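Local atomic coordinates of leucine aminopeptidase 1 (Caenorhabditis elegans, PDB entry 2HC9), a protein that removes N-terminal amino acids, preferably leucine, from peptides as a two-zinc aminopeptidase of the M17 family, and probably serves in digestion. Residues 236-247 against 290-300; 338-349 against 437-445. The protein carries 1 engineered substitution. All coordinates share one frame; numbering follows the deposited sequence. Where two conformers were deposited one is given.

Contact 1: 236-247 against 290-300; sequences LSHEVPGSTEHI and VKHGFSQTLHA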
# COMPACT_ATOMS: atom_id res chain seq x y z
N LEU A 236 25.18 33.41 15.54
CA LEU A 236 25.65 34.76 15.22
C LEU A 236 24.96 35.69 16.18
O LEU A 236 23.73 35.73 16.23
CB LEU A 236 25.26 35.15 13.79
CG LEU A 236 25.56 34.08 12.72
CD1 LEU A 236 25.14 34.62 11.35
CD2 LEU A 236 27.06 33.68 12.76
N SER A 237 25.75 36.46 16.95
CA SER A 237 25.16 37.38 17.93
C SER A 237 25.47 38.84 17.61
O SER A 237 26.63 39.19 17.34
CB SER A 237 25.64 37.04 19.34
OG SER A 237 25.16 35.75 19.72
N HIS A 238 24.40 39.65 17.65
CA HIS A 238 24.42 41.11 17.47
C HIS A 238 24.01 41.68 18.82
O HIS A 238 22.81 41.82 19.13
CB HIS A 238 23.42 41.49 16.37
CG HIS A 238 23.23 42.97 16.17
ND1 HIS A 238 24.14 43.74 15.46
CD2 HIS A 238 22.23 43.81 16.54
CE1 HIS A 238 23.70 44.99 15.41
NE2 HIS A 238 22.54 45.06 16.05
N GLU A 239 25.00 41.96 19.66
CA GLU A 239 24.74 42.33 21.04
C GLU A 239 24.69 43.84 21.22
O GLU A 239 25.62 44.56 20.81
CB GLU A 239 25.76 41.66 21.97
CG GLU A 239 25.63 40.13 21.85
CD GLU A 239 26.54 39.34 22.78
OE1 GLU A 239 27.76 39.58 22.81
OE2 GLU A 239 26.00 38.42 23.44
N VAL A 240 23.59 44.31 21.76
CA VAL A 240 23.37 45.74 21.94
C VAL A 240 23.24 45.98 23.45
O VAL A 240 22.21 45.67 24.05
CB VAL A 240 22.14 46.29 21.16
CG1 VAL A 240 22.00 47.80 21.45
CG2 VAL A 240 22.28 46.06 19.62
N PRO A 241 24.32 46.50 24.07
CA PRO A 241 24.31 46.78 25.51
C PRO A 241 23.10 47.63 25.85
O PRO A 241 22.80 48.58 25.13
CB PRO A 241 25.60 47.59 25.71
CG PRO A 241 26.52 47.04 24.65
CD PRO A 241 25.61 46.84 23.45
N GLY A 242 22.40 47.24 26.91
CA GLY A 242 21.23 47.98 27.37
C GLY A 242 19.96 47.84 26.54
O GLY A 242 18.99 48.53 26.79
N SER A 243 19.94 46.94 25.55
CA SER A 243 18.75 46.85 24.70
C SER A 243 17.59 46.33 25.57
O SER A 243 17.80 45.58 26.52
CB SER A 243 19.00 45.90 23.52
OG SER A 243 19.23 44.57 23.97
N THR A 244 16.38 46.74 25.24
CA THR A 244 15.23 46.27 26.00
C THR A 244 14.82 44.85 25.59
O THR A 244 14.38 44.07 26.43
CB THR A 244 14.04 47.24 25.91
OG1 THR A 244 13.63 47.36 24.55
CG2 THR A 244 14.47 48.60 26.36
N GLU A 245 14.97 44.54 24.30
CA GLU A 245 14.68 43.19 23.77
C GLU A 245 15.91 42.33 23.54
O GLU A 245 17.03 42.82 23.30
CB GLU A 245 13.88 43.27 22.45
CG GLU A 245 12.62 44.15 22.50
CD GLU A 245 11.58 43.71 23.54
OE1 GLU A 245 11.58 42.53 23.96
OE2 GLU A 245 10.75 44.57 23.93
N HIS A 246 15.71 41.01 23.59
CA HIS A 246 16.77 40.05 23.39
C HIS A 246 16.13 38.93 22.59
O HIS A 246 15.37 38.13 23.14
CB HIS A 246 17.28 39.54 24.75
CG HIS A 246 18.03 40.59 25.51
ND1 HIS A 246 17.38 41.54 26.27
CD2 HIS A 246 19.34 40.89 25.55
CE1 HIS A 246 18.28 42.37 26.78
NE2 HIS A 246 19.47 42.00 26.36
N ILE A 247 16.36 38.96 21.27
CA ILE A 247 15.54 38.19 20.33
C ILE A 247 16.42 37.11 19.71
O ILE A 247 17.54 37.39 19.28
CB ILE A 247 14.96 39.12 19.21
CG1 ILE A 247 14.08 40.22 19.84
CG2 ILE A 247 14.20 38.31 18.17
CD1 ILE A 247 13.85 41.44 18.94
N VAL A 290 20.36 43.27 10.41
CA VAL A 290 21.60 43.79 11.00
C VAL A 290 22.26 44.81 10.06
O VAL A 290 22.97 45.72 10.52
CB VAL A 290 22.57 42.63 11.44
CG1 VAL A 290 23.95 43.19 11.87
CG2 VAL A 290 21.95 41.89 12.65
N LYS A 291 21.97 44.71 8.77
CA LYS A 291 22.47 45.69 7.80
C LYS A 291 21.84 47.06 7.99
O LYS A 291 22.32 48.07 7.43
CB LYS A 291 22.25 45.21 6.37
CG LYS A 291 23.19 44.08 5.95
CD LYS A 291 22.76 43.53 4.60
CE LYS A 291 23.76 42.51 4.08
NZ LYS A 291 25.03 43.18 3.71
N HIS A 292 20.77 47.12 8.77
CA HIS A 292 20.02 48.36 8.86
C HIS A 292 19.83 48.87 10.28
O HIS A 292 18.74 49.29 10.67
CB HIS A 292 18.75 48.26 8.03
CG HIS A 292 19.03 48.19 6.57
ND1 HIS A 292 19.20 49.32 5.79
CD2 HIS A 292 19.25 47.13 5.75
CE1 HIS A 292 19.50 48.96 4.56
NE2 HIS A 292 19.53 47.64 4.50
N GLY A 293 20.92 48.88 11.04
CA GLY A 293 20.97 49.57 12.31
C GLY A 293 20.05 48.96 13.35
O GLY A 293 19.35 49.67 14.08
N PHE A 294 20.02 47.63 13.41
CA PHE A 294 19.09 46.95 14.31
C PHE A 294 19.43 47.24 15.79
O PHE A 294 20.54 46.97 16.27
CB PHE A 294 19.12 45.43 14.08
CG PHE A 294 17.94 44.71 14.70
CD1 PHE A 294 16.70 44.68 14.05
CD2 PHE A 294 18.09 44.01 15.91
CE1 PHE A 294 15.60 44.00 14.62
CE2 PHE A 294 17.00 43.33 16.48
CZ PHE A 294 15.76 43.33 15.83
N SER A 295 18.44 47.78 16.49
CA SER A 295 18.69 48.49 17.74
C SER A 295 18.60 47.56 18.97
O SER A 295 18.91 47.99 20.08
CB SER A 295 17.69 49.63 17.90
OG SER A 295 16.38 49.13 18.12
N GLN A 296 18.15 46.32 18.77
CA GLN A 296 17.99 45.38 19.88
C GLN A 296 18.99 44.25 19.77
O GLN A 296 19.63 44.07 18.76
CB GLN A 296 16.56 44.84 19.92
CG GLN A 296 15.52 45.92 19.94
CD GLN A 296 15.61 46.78 21.19
OE1 GLN A 296 15.72 46.27 22.31
NE2 GLN A 296 15.61 48.11 21.00
N THR A 297 19.15 43.49 20.85
CA THR A 297 20.06 42.38 20.79
C THR A 297 19.36 41.28 19.99
O THR A 297 18.17 41.01 20.18
CB THR A 297 20.40 41.88 22.21
OG1 THR A 297 21.21 42.88 22.87
CG2 THR A 297 21.16 40.55 22.16
N LEU A 298 20.12 40.67 19.07
CA LEU A 298 19.54 39.73 18.10
C LEU A 298 20.53 38.59 17.91
O LEU A 298 21.73 38.83 17.77
CB LEU A 298 19.28 40.41 16.74
CG LEU A 298 18.60 39.55 15.66
CD1 LEU A 298 17.17 39.14 16.11
CD2 LEU A 298 18.58 40.29 14.30
N HIS A 299 20.01 37.36 17.88
CA HIS A 299 20.86 36.18 17.66
C HIS A 299 20.25 35.31 16.55
O HIS A 299 19.03 35.12 16.51
CB HIS A 299 20.97 35.32 18.93
CG HIS A 299 21.30 36.09 20.18
ND1 HIS A 299 22.60 36.34 20.59
CD2 HIS A 299 20.50 36.63 21.14
CE1 HIS A 299 22.58 37.00 21.73
NE2 HIS A 299 21.32 37.20 22.08
N ALA A 300 21.09 34.79 15.66
CA ALA A 300 20.68 33.71 14.74
C ALA A 300 21.30 32.43 15.28
O ALA A 300 22.52 32.39 15.51
CB ALA A 300 21.15 34.00 13.32
O HOH W 1 16.36 49.37 23.73

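Contact 2: 338-349 against 437-445; sequences RLILADGVFYAK and AGLLIGAHI. Engineered in segment 437-445: Leu440 (natural residue Phe). With BCT (bicarbonate ion), chain D.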
# COMPACT_ATOMS: atom_id res chain seq x y z
N ARG A 338 12.49 18.67 15.17
CA ARG A 338 12.02 19.10 16.47
C ARG A 338 13.04 18.78 17.57
O ARG A 338 13.15 19.53 18.55
CB ARG A 338 10.64 18.50 16.77
CG ARG A 338 10.65 16.95 16.92
CD ARG A 338 9.21 16.39 16.85
NE ARG A 338 8.72 16.39 15.46
CZ ARG A 338 7.57 15.84 15.08
NH1 ARG A 338 6.80 15.22 16.00
NH2 ARG A 338 7.20 15.88 13.80
N LEU A 339 13.81 17.70 17.40
CA LEU A 339 14.89 17.35 18.36
C LEU A 339 15.97 18.42 18.32
O LEU A 339 16.40 18.93 19.35
CB LEU A 339 15.52 15.99 17.99
CG LEU A 339 14.57 14.76 18.15
CD1 LEU A 339 15.26 13.49 17.66
CD2 LEU A 339 14.14 14.60 19.62
N ILE A 340 16.42 18.77 17.12
CA ILE A 340 17.53 19.72 17.04
C ILE A 340 17.09 21.11 17.51
O ILE A 340 17.87 21.83 18.16
CB ILE A 340 18.23 19.73 15.66
CG1 ILE A 340 17.37 20.42 14.58
CG2 ILE A 340 18.60 18.27 15.23
CD1 ILE A 340 18.07 20.54 13.18
N LEU A 341 15.84 21.49 17.19
CA LEU A 341 15.31 22.77 17.61
C LEU A 341 15.06 22.83 19.11
O LEU A 341 15.17 23.89 19.68
CB LEU A 341 14.02 23.13 16.86
CG LEU A 341 14.19 23.40 15.36
CD1 LEU A 341 12.83 23.32 14.67
CD2 LEU A 341 14.84 24.79 15.10
N ALA A 342 14.73 21.70 19.75
CA ALA A 342 14.59 21.67 21.22
C ALA A 342 15.91 22.14 21.87
O ALA A 342 15.91 22.89 22.87
CB ALA A 342 14.25 20.23 21.70
N ASP A 343 17.05 21.71 21.32
CA ASP A 343 18.33 22.19 21.84
C ASP A 343 18.56 23.68 21.52
O ASP A 343 19.05 24.44 22.36
CB ASP A 343 19.48 21.38 21.24
CG ASP A 343 19.60 19.98 21.84
OD1 ASP A 343 18.87 19.64 22.81
OD2 ASP A 343 20.45 19.22 21.32
N GLY A 344 18.23 24.08 20.29
CA GLY A 344 18.48 25.48 19.87
C GLY A 344 17.68 26.48 20.70
O GLY A 344 18.21 27.53 21.12
N VAL A 345 16.43 26.14 20.97
CA VAL A 345 15.55 27.02 21.73
C VAL A 345 15.96 27.04 23.23
O VAL A 345 15.97 28.09 23.88
CB VAL A 345 14.07 26.61 21.49
CG1 VAL A 345 13.18 27.25 22.47
CG2 VAL A 345 13.62 26.98 20.07
N PHE A 346 16.33 25.89 23.76
CA PHE A 346 16.86 25.86 25.13
C PHE A 346 18.14 26.69 25.27
O PHE A 346 18.30 27.49 26.20
CB PHE A 346 17.11 24.43 25.61
CG PHE A 346 17.53 24.38 27.05
CD1 PHE A 346 16.57 24.46 28.07
CD2 PHE A 346 18.88 24.29 27.40
CE1 PHE A 346 16.97 24.42 29.43
CE2 PHE A 346 19.29 24.28 28.74
CZ PHE A 346 18.32 24.33 29.76
N TYR A 347 19.05 26.51 24.34
CA TYR A 347 20.25 27.35 24.31
C TYR A 347 19.92 28.84 24.28
O TYR A 347 20.53 29.63 25.03
CB TYR A 347 21.13 26.98 23.11
CG TYR A 347 22.48 27.68 23.09
CD1 TYR A 347 23.59 27.09 23.68
CD2 TYR A 347 22.62 28.94 22.49
CE1 TYR A 347 24.85 27.72 23.64
CE2 TYR A 347 23.87 29.57 22.46
CZ TYR A 347 24.96 28.96 23.02
OH TYR A 347 26.19 29.60 22.96
N ALA A 348 18.99 29.23 23.41
CA ALA A 348 18.61 30.64 23.29
C ALA A 348 18.09 31.16 24.61
O ALA A 348 18.43 32.28 25.01
CB ALA A 348 17.56 30.84 22.19
N LYS A 349 17.28 30.36 25.30
CA LYS A 349 16.74 30.79 26.61
C LYS A 349 17.83 30.84 27.67
O LYS A 349 18.01 31.86 28.30
CB LYS A 349 15.62 29.85 27.10
CG LYS A 349 15.05 30.30 28.46
CD LYS A 349 13.98 29.35 28.98
CE LYS A 349 13.43 29.89 30.32
NZ LYS A 349 12.43 28.99 30.89
N ALA A 437 4.16 18.53 16.97
CA ALA A 437 5.57 18.66 16.59
C ALA A 437 6.18 19.90 17.25
O ALA A 437 7.28 19.85 17.78
CB ALA A 437 5.68 18.76 15.04
N GLY A 438 5.46 21.02 17.22
CA GLY A 438 5.97 22.23 17.89
C GLY A 438 6.06 22.09 19.40
O GLY A 438 6.97 22.62 20.03
N LEU A 439 5.11 21.35 19.99
CA LEU A 439 5.09 21.17 21.45
C LEU A 439 6.26 20.34 21.94
O LEU A 439 6.71 20.51 23.07
CB LEU A 439 3.77 20.51 21.90
CG LEU A 439 2.53 21.40 21.78
CD1 LEU A 439 1.27 20.55 22.12
CD2 LEU A 439 2.65 22.61 22.71
N LEU A 440 6.78 19.44 21.09
CA LEU A 440 8.00 18.72 21.48
C LEU A 440 9.12 19.74 21.71
O LEU A 440 9.84 19.66 22.69
CB LEU A 440 8.42 17.70 20.40
CG LEU A 440 9.70 16.88 20.65
CD1 LEU A 440 11.05 17.64 20.47
CD2 LEU A 440 9.62 16.05 21.99
N ILE A 441 9.25 20.70 20.79
CA ILE A 441 10.26 21.77 20.94
C ILE A 441 10.01 22.55 22.24
O ILE A 441 10.91 22.70 23.09
CB ILE A 441 10.21 22.76 19.74
CG1 ILE A 441 10.54 22.03 18.42
CG2 ILE A 441 11.19 23.91 19.96
CD1 ILE A 441 10.13 22.82 17.16
N GLY A 442 8.79 23.04 22.40
CA GLY A 442 8.47 23.89 23.56
C GLY A 442 8.54 23.19 24.91
O GLY A 442 8.73 23.84 25.93
N ALA A 443 8.40 21.87 24.91
CA ALA A 443 8.47 21.10 26.16
C ALA A 443 9.82 21.26 26.88
O ALA A 443 9.95 20.93 28.05
CB ALA A 443 8.17 19.60 25.88
N HIS A 444 10.83 21.74 26.16
CA HIS A 444 12.17 21.89 26.73
C HIS A 444 12.45 23.31 27.23
O HIS A 444 13.50 23.56 27.84
CB HIS A 444 13.21 21.43 25.69
CG HIS A 444 13.09 19.96 25.41
ND1 HIS A 444 13.70 19.01 26.20
CD2 HIS A 444 12.26 19.28 24.57
CE1 HIS A 444 13.32 17.81 25.81
NE2 HIS A 444 12.44 17.94 24.83
N ILE A 445 11.47 24.20 27.02
CA ILE A 445 11.47 25.53 27.64
C ILE A 445 10.13 25.89 28.32
O ILE A 445 9.69 27.04 28.28
CB ILE A 445 11.88 26.63 26.61
CG1 ILE A 445 11.00 26.59 25.35
CG2 ILE A 445 13.39 26.50 26.24
CD1 ILE A 445 10.87 27.99 24.68
C BCT D . 10.46 17.15 12.30
O1 BCT D . 11.43 17.28 11.55
O2 BCT D . 9.29 17.11 11.87
O3 BCT D . 10.68 17.03 13.59
O HOH W 2 10.42 29.59 28.98

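Contact 1: 236-247 against 290-300
Backbone pairing joins Leu236-His238 to Leu298-Ala300 as antiparallel strands. Leu236 with Ala300 and His238 with Leu298 are hydrogen-bonded pairs; Ser237 with His299 is the non-hydrogen-bonded pair between them. After a type II turn, Val240-Ser243, the chain returns along the other edge of strand 297-300. There His246 and Ile247 pair in parallel with Thr297 and Leu298. His299 N gives its bond to Ile247 O.

Side-chain polar bonds add to the backbone pairing. His238 NE2 donates to Phe294 O at 2.8 Å, with the oxygen in the ring plane and an N-H...O angle of 161°. The ring reaches it because CG lies anti to the backbone N (chi1 175°). Ser237 OG and His299 ND1 are hydrogen-bonded at 2.8 Å, the hydroxyl lying at the ring edge. Thr297 OG1 accepts from Val240 N at 3.0 Å and lies 2.8 Å from Ser243 OG. Gln296, bent at chi2, brings OE1 to Glu245 N at 2.7 Å. A water links Gln296 NE2 to Thr244 N.

Apolar contacts are fewer. Val290 CG2 makes a CH-pi contact over one face of the His238 ring, 4.1 Å from its centroid. Ile247 CG2 meets Leu298 CD1 at 3.7 Å. With an alanine at His238, Phe294 O would probably lose this donor and a gap would be likely to open beside Val290.

The chemistry is mainly that of a mixed sheet. One central strand is gripped along both edges, and Gln296 and Thr297 tie the connecting loop to its start.

Contact 2: 338-349 against 437-445
Arg338 turns CG between its backbone N and carbonyl carbon (chi1 65°) and the chain bends at chi3, which brings the guanidinium beside Ala437. Ala437 CB sits over the centre of one face, 3.5 Å from Arg338 CZ. The edge of the group serves the bicarbonate. Arg338 NE donates to BCT O3 at 2.8 Å, and Arg338 NH2 to BCT O2 at 3.1 Å with an angle of 171°. Arg338 N also donates to O3, and Gly337 N adds a further bond to the ion. Arg338 is a predicted active-site residue, and Ala437 backs the arm that holds the anion.

The rest is helix packing. The axes of the segments 338-349 and 437-442 cross at -37° and come within 8.3 Å. Ile441 is a knob in a hole formed by Arg338, Leu341, Ala342 and Val345. Its CG1 branch lies anti to the carbonyl carbon and carries CD1 to Leu341 CD1, 3.7 Å away. The engineered Leu440 crosses the aliphatic part of Arg338 at about a right angle, with CD1 3.6 Å from Arg338 CG.

Farther along, Ala342 CB touches His444 CD2 at 3.6 Å, while His444 ND1 bonds Ser324 OG. His444 O lies at the edge of the Phe346 ring, 3.2 Å from CD1. Ile445 CG2 packs on Phe346 CA and Lys349 CD. A water joins Lys349 NZ to Ile445 O.

Helix 337-350 lies against the sheet of the catalytic domain. Leu341 touches Val250 and Lys252 of strand 246-254, and Val345 touches Ile357 of strand 356-361. Ile441 reaches Asp359 of that strand, and Leu440 and His444 rest on Met421 of strand 421-422.

In the fold
Both contacts belong to the catalytic domain, with centres about 22 Å apart. They do not touch. Contact 1 is partly buried and includes exposed loop residues; contact 2 is largely buried. Strand 246-254 links them: its start pairs within contact 1, and farther along it Val250 and Lys252 meet Leu341 of contact 2. Strand 356-361 also serves both, touching Ile247 in one and Val345 in the other. The chemistry follows the place. Contact 1 builds the sheet through backbone and polar side-chain bonds, away from the annotated sites. Contact 2 packs two helices together over that sheet, mainly through apolar side chains, and its Arg338 end reaches the bicarbonate pocket near the zinc ions.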